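Local coordinates for 3'-5' exonuclease crn-4 (Caenorhabditis elegans, PDB 5DK5), which degrades DNA and RNA as a DEDDh-family 3'-5' exonuclease, preferring single-stranded RNA, and takes part in apoptotic DNA degradation, at residues R123-Y132 with F246-V254. Residues are numbered along the deposited sequence; the frame is centred on the assembly and turned at random.
Sequences RQDLWRIAQY and FERVLPLVV. With IPA (isopropyl alcohol), chain M; IPA (isopropyl alcohol), chain L.
The helix 124-136 of the RNase H-like DEDDh exonuclease fold packs here, through W127 and Q131, against the turn that carries the chain from helix 239-249 into strand 253-256, an edge strand of the central sheet within this chain. Glutamine suits position 131 because one amide offers both an acceptor and a donor to L252, on a chain long enough to reach the turn. Its OE1 accepts from L252 N at 2.7 Å, the donor tilted 21° from the carbonyl plane. NE2 gives to L252 O at 3.2 Å, and these two bonds set the amide's rotation; NE2 also makes an unusually short bond to W127 O. Replacing Q131 by alanine is likely to leave L252 N without this acceptor and to open a gap beside L250 CB and P251. The L252 side chain lies about 4 Å from that of C220, a zinc ligand.

W127, broad and flat, fills the angle between turn and strand. With its CG anti to the backbone N (chi1 157°), V254 CG2 comes in obliquely, 3.5 Å from W127 CG, and L250 CD1 sits over one face, toward the rim; CZ2 meets the aliphatic CG of E247. A water accepts from NE1 and donates to the carbonyls of E247 and L252. Nearer the magnesium, R128 lays its CD 3.5 Å from F246 CD2, its NE held in plane by Q124 OE1; R128 NH1 donates to an isopropyl alcohol, probably a crystallisation additive, whose O2 lies over a face of F246. At the start of the helix, a second water links R123 NH1 to E247 OE2, and V254 CG1 lies over one guanidinium face, 3.7 Å from R123 NH2.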
# COMPACT_ATOMS: atom_id res chain seq x y z
N ARG B 123 16.53 12.18 -13.92
CA ARG B 123 15.50 11.94 -14.92
C ARG B 123 14.22 11.43 -14.28
O ARG B 123 13.14 11.52 -14.86
CB ARG B 123 15.99 10.94 -15.97
CG ARG B 123 16.39 9.58 -15.41
CD ARG B 123 16.78 8.61 -16.51
NE ARG B 123 17.91 9.10 -17.30
CZ ARG B 123 18.36 8.51 -18.41
NH1 ARG B 123 17.78 7.40 -18.86
NH2 ARG B 123 19.40 9.02 -19.06
N GLN B 124 14.35 10.90 -13.06
CA GLN B 124 13.26 10.20 -12.40
C GLN B 124 11.96 11.01 -12.32
O GLN B 124 10.89 10.48 -12.61
CB GLN B 124 13.69 9.80 -10.98
CG GLN B 124 14.91 8.90 -10.94
CD GLN B 124 14.70 7.60 -11.68
OE1 GLN B 124 13.60 7.03 -11.66
NE2 GLN B 124 15.73 7.13 -12.36
N ASP B 125 12.06 12.27 -11.94
CA ASP B 125 10.88 13.10 -11.69
C ASP B 125 9.94 13.18 -12.90
O ASP B 125 8.73 13.05 -12.76
CB ASP B 125 11.29 14.51 -11.27
CG ASP B 125 11.91 14.55 -9.89
OD1 ASP B 125 13.15 14.42 -9.78
OD2 ASP B 125 11.16 14.72 -8.91
N LEU B 126 10.51 13.41 -14.09
CA LEU B 126 9.70 13.64 -15.28
C LEU B 126 9.63 12.42 -16.21
O LEU B 126 8.56 12.10 -16.72
CB LEU B 126 10.23 14.85 -16.05
CG LEU B 126 10.07 16.20 -15.34
CD1 LEU B 126 10.62 17.32 -16.21
CD2 LEU B 126 8.62 16.49 -14.96
N TRP B 127 10.75 11.75 -16.42
CA TRP B 127 10.75 10.59 -17.31
C TRP B 127 9.94 9.42 -16.73
O TRP B 127 9.20 8.77 -17.46
CB TRP B 127 12.17 10.11 -17.61
CG TRP B 127 12.21 8.68 -18.04
CD1 TRP B 127 11.82 8.17 -19.24
CD2 TRP B 127 12.66 7.57 -17.25
NE1 TRP B 127 12.00 6.80 -19.25
CE2 TRP B 127 12.51 6.42 -18.04
CE3 TRP B 127 13.17 7.45 -15.95
CZ2 TRP B 127 12.86 5.15 -17.57
CZ3 TRP B 127 13.51 6.19 -15.49
CH2 TRP B 127 13.36 5.06 -16.30
N ARG B 128 10.07 9.17 -15.43
CA ARG B 128 9.38 8.05 -14.80
C ARG B 128 8.12 8.49 -14.06
O ARG B 128 7.00 8.14 -14.45
CB ARG B 128 10.30 7.31 -13.83
CG ARG B 128 9.63 6.14 -13.11
CD ARG B 128 10.63 5.30 -12.32
NE ARG B 128 11.24 6.05 -11.22
CZ ARG B 128 10.66 6.24 -10.04
NH1 ARG B 128 9.46 5.75 -9.78
NH2 ARG B 128 11.30 6.94 -9.11
N ILE B 129 8.30 9.26 -12.99
CA ILE B 129 7.21 9.61 -12.09
C ILE B 129 6.10 10.36 -12.81
O ILE B 129 4.93 9.98 -12.72
CB ILE B 129 7.72 10.44 -10.90
CG1 ILE B 129 8.66 9.59 -10.04
CG2 ILE B 129 6.55 10.99 -10.06
CD1 ILE B 129 9.32 10.33 -8.89
N ALA B 130 6.45 11.44 -13.50
CA ALA B 130 5.45 12.22 -14.21
C ALA B 130 4.76 11.35 -15.26
O ALA B 130 3.54 11.24 -15.28
CB ALA B 130 6.06 13.45 -14.85
N GLN B 131 5.56 10.71 -16.11
CA GLN B 131 5.02 9.91 -17.21
C GLN B 131 4.03 8.84 -16.72
O GLN B 131 2.96 8.66 -17.31
CB GLN B 131 6.15 9.24 -17.99
CG GLN B 131 5.94 9.23 -19.49
CD GLN B 131 6.94 8.38 -20.23
OE1 GLN B 131 6.62 7.77 -21.25
NE2 GLN B 131 8.17 8.33 -19.73
N TYR B 132 4.38 8.15 -15.65
CA TYR B 132 3.55 7.07 -15.13
C TYR B 132 2.26 7.62 -14.50
O TYR B 132 1.18 7.06 -14.71
CB TYR B 132 4.31 6.25 -14.09
CG TYR B 132 3.57 5.01 -13.64
CD1 TYR B 132 3.54 3.87 -14.43
CD2 TYR B 132 2.89 4.99 -12.43
CE1 TYR B 132 2.86 2.74 -14.03
CE2 TYR B 132 2.21 3.86 -12.02
CZ TYR B 132 2.20 2.74 -12.82
OH TYR B 132 1.52 1.62 -12.41
N PHE B 246 11.35 -0.22 -16.65
CA PHE B 246 10.63 1.04 -16.80
C PHE B 246 10.83 1.65 -18.18
O PHE B 246 9.91 2.21 -18.77
CB PHE B 246 11.10 2.05 -15.73
CG PHE B 246 10.91 1.58 -14.32
CD1 PHE B 246 9.96 0.63 -14.00
CD2 PHE B 246 11.69 2.11 -13.30
CE1 PHE B 246 9.79 0.21 -12.69
CE2 PHE B 246 11.52 1.69 -11.99
CZ PHE B 246 10.57 0.74 -11.69
N GLU B 247 12.05 1.53 -18.70
CA GLU B 247 12.41 2.13 -19.98
C GLU B 247 11.60 1.55 -21.14
O GLU B 247 11.25 2.27 -22.08
CB GLU B 247 13.90 1.95 -20.26
CG GLU B 247 14.81 2.89 -19.47
CD GLU B 247 16.28 2.51 -19.55
OE1 GLU B 247 16.60 1.48 -20.18
OE2 GLU B 247 17.11 3.25 -18.99
N ARG B 248 11.31 0.26 -21.06
CA ARG B 248 10.58 -0.42 -22.13
C ARG B 248 9.07 -0.24 -21.97
O ARG B 248 8.35 -0.11 -22.95
CB ARG B 248 10.94 -1.91 -22.15
CG ARG B 248 12.44 -2.20 -22.18
CD ARG B 248 13.17 -1.39 -23.25
NE ARG B 248 14.56 -1.81 -23.40
CZ ARG B 248 14.99 -2.74 -24.25
NH1 ARG B 248 14.15 -3.38 -25.05
NH2 ARG B 248 16.29 -3.04 -24.30
N VAL B 249 8.61 -0.24 -20.72
CA VAL B 249 7.19 -0.11 -20.44
C VAL B 249 6.68 1.29 -20.78
O VAL B 249 5.68 1.43 -21.49
CB VAL B 249 6.88 -0.41 -18.95
CG1 VAL B 249 5.42 -0.11 -18.62
CG2 VAL B 249 7.22 -1.85 -18.63
N LEU B 250 7.36 2.31 -20.27
CA LEU B 250 6.94 3.68 -20.51
C LEU B 250 7.12 4.04 -21.98
O LEU B 250 8.14 3.72 -22.58
CB LEU B 250 7.73 4.64 -19.63
CG LEU B 250 7.55 4.45 -18.12
CD1 LEU B 250 8.55 5.28 -17.34
CD2 LEU B 250 6.13 4.82 -17.70
N PRO B 251 6.11 4.71 -22.58
CA PRO B 251 6.17 5.02 -24.02
C PRO B 251 7.29 5.98 -24.42
O PRO B 251 7.92 5.76 -25.45
CB PRO B 251 4.80 5.64 -24.30
CG PRO B 251 4.30 6.10 -22.99
CD PRO B 251 4.83 5.13 -21.99
N LEU B 252 7.52 7.02 -23.63
CA LEU B 252 8.53 8.02 -23.96
C LEU B 252 9.88 7.69 -23.33
O LEU B 252 9.96 7.27 -22.17
CB LEU B 252 8.08 9.42 -23.54
CG LEU B 252 6.76 9.91 -24.13
CD1 LEU B 252 6.47 11.33 -23.68
CD2 LEU B 252 6.76 9.84 -25.66
N VAL B 253 10.94 7.90 -24.11
CA VAL B 253 12.30 7.58 -23.72
C VAL B 253 13.13 8.86 -23.56
O VAL B 253 12.91 9.84 -24.26
CB VAL B 253 12.96 6.64 -24.76
CG1 VAL B 253 14.47 6.89 -24.89
CG2 VAL B 253 12.68 5.19 -24.42
N VAL B 254 14.10 8.82 -22.64
CA VAL B 254 15.01 9.94 -22.46
C VAL B 254 15.98 10.01 -23.63
O VAL B 254 16.62 9.02 -23.98
CB VAL B 254 15.81 9.82 -21.14
CG1 VAL B 254 16.91 10.88 -21.07
CG2 VAL B 254 14.88 9.95 -19.95
C1 IPA M . 5.83 3.02 -11.77
C2 IPA M . 7.23 2.63 -12.21
C3 IPA M . 7.44 3.08 -13.64
O2 IPA M . 8.17 3.27 -11.37
C1 IPA L . 21.86 10.92 -13.82
C2 IPA L . 20.50 10.77 -13.17
C3 IPA L . 20.47 9.50 -12.33
O2 IPA L . 19.52 10.67 -14.17
O HOH W 1 16.31 5.70 -17.76
O HOH W 2 11.29 5.03 -21.45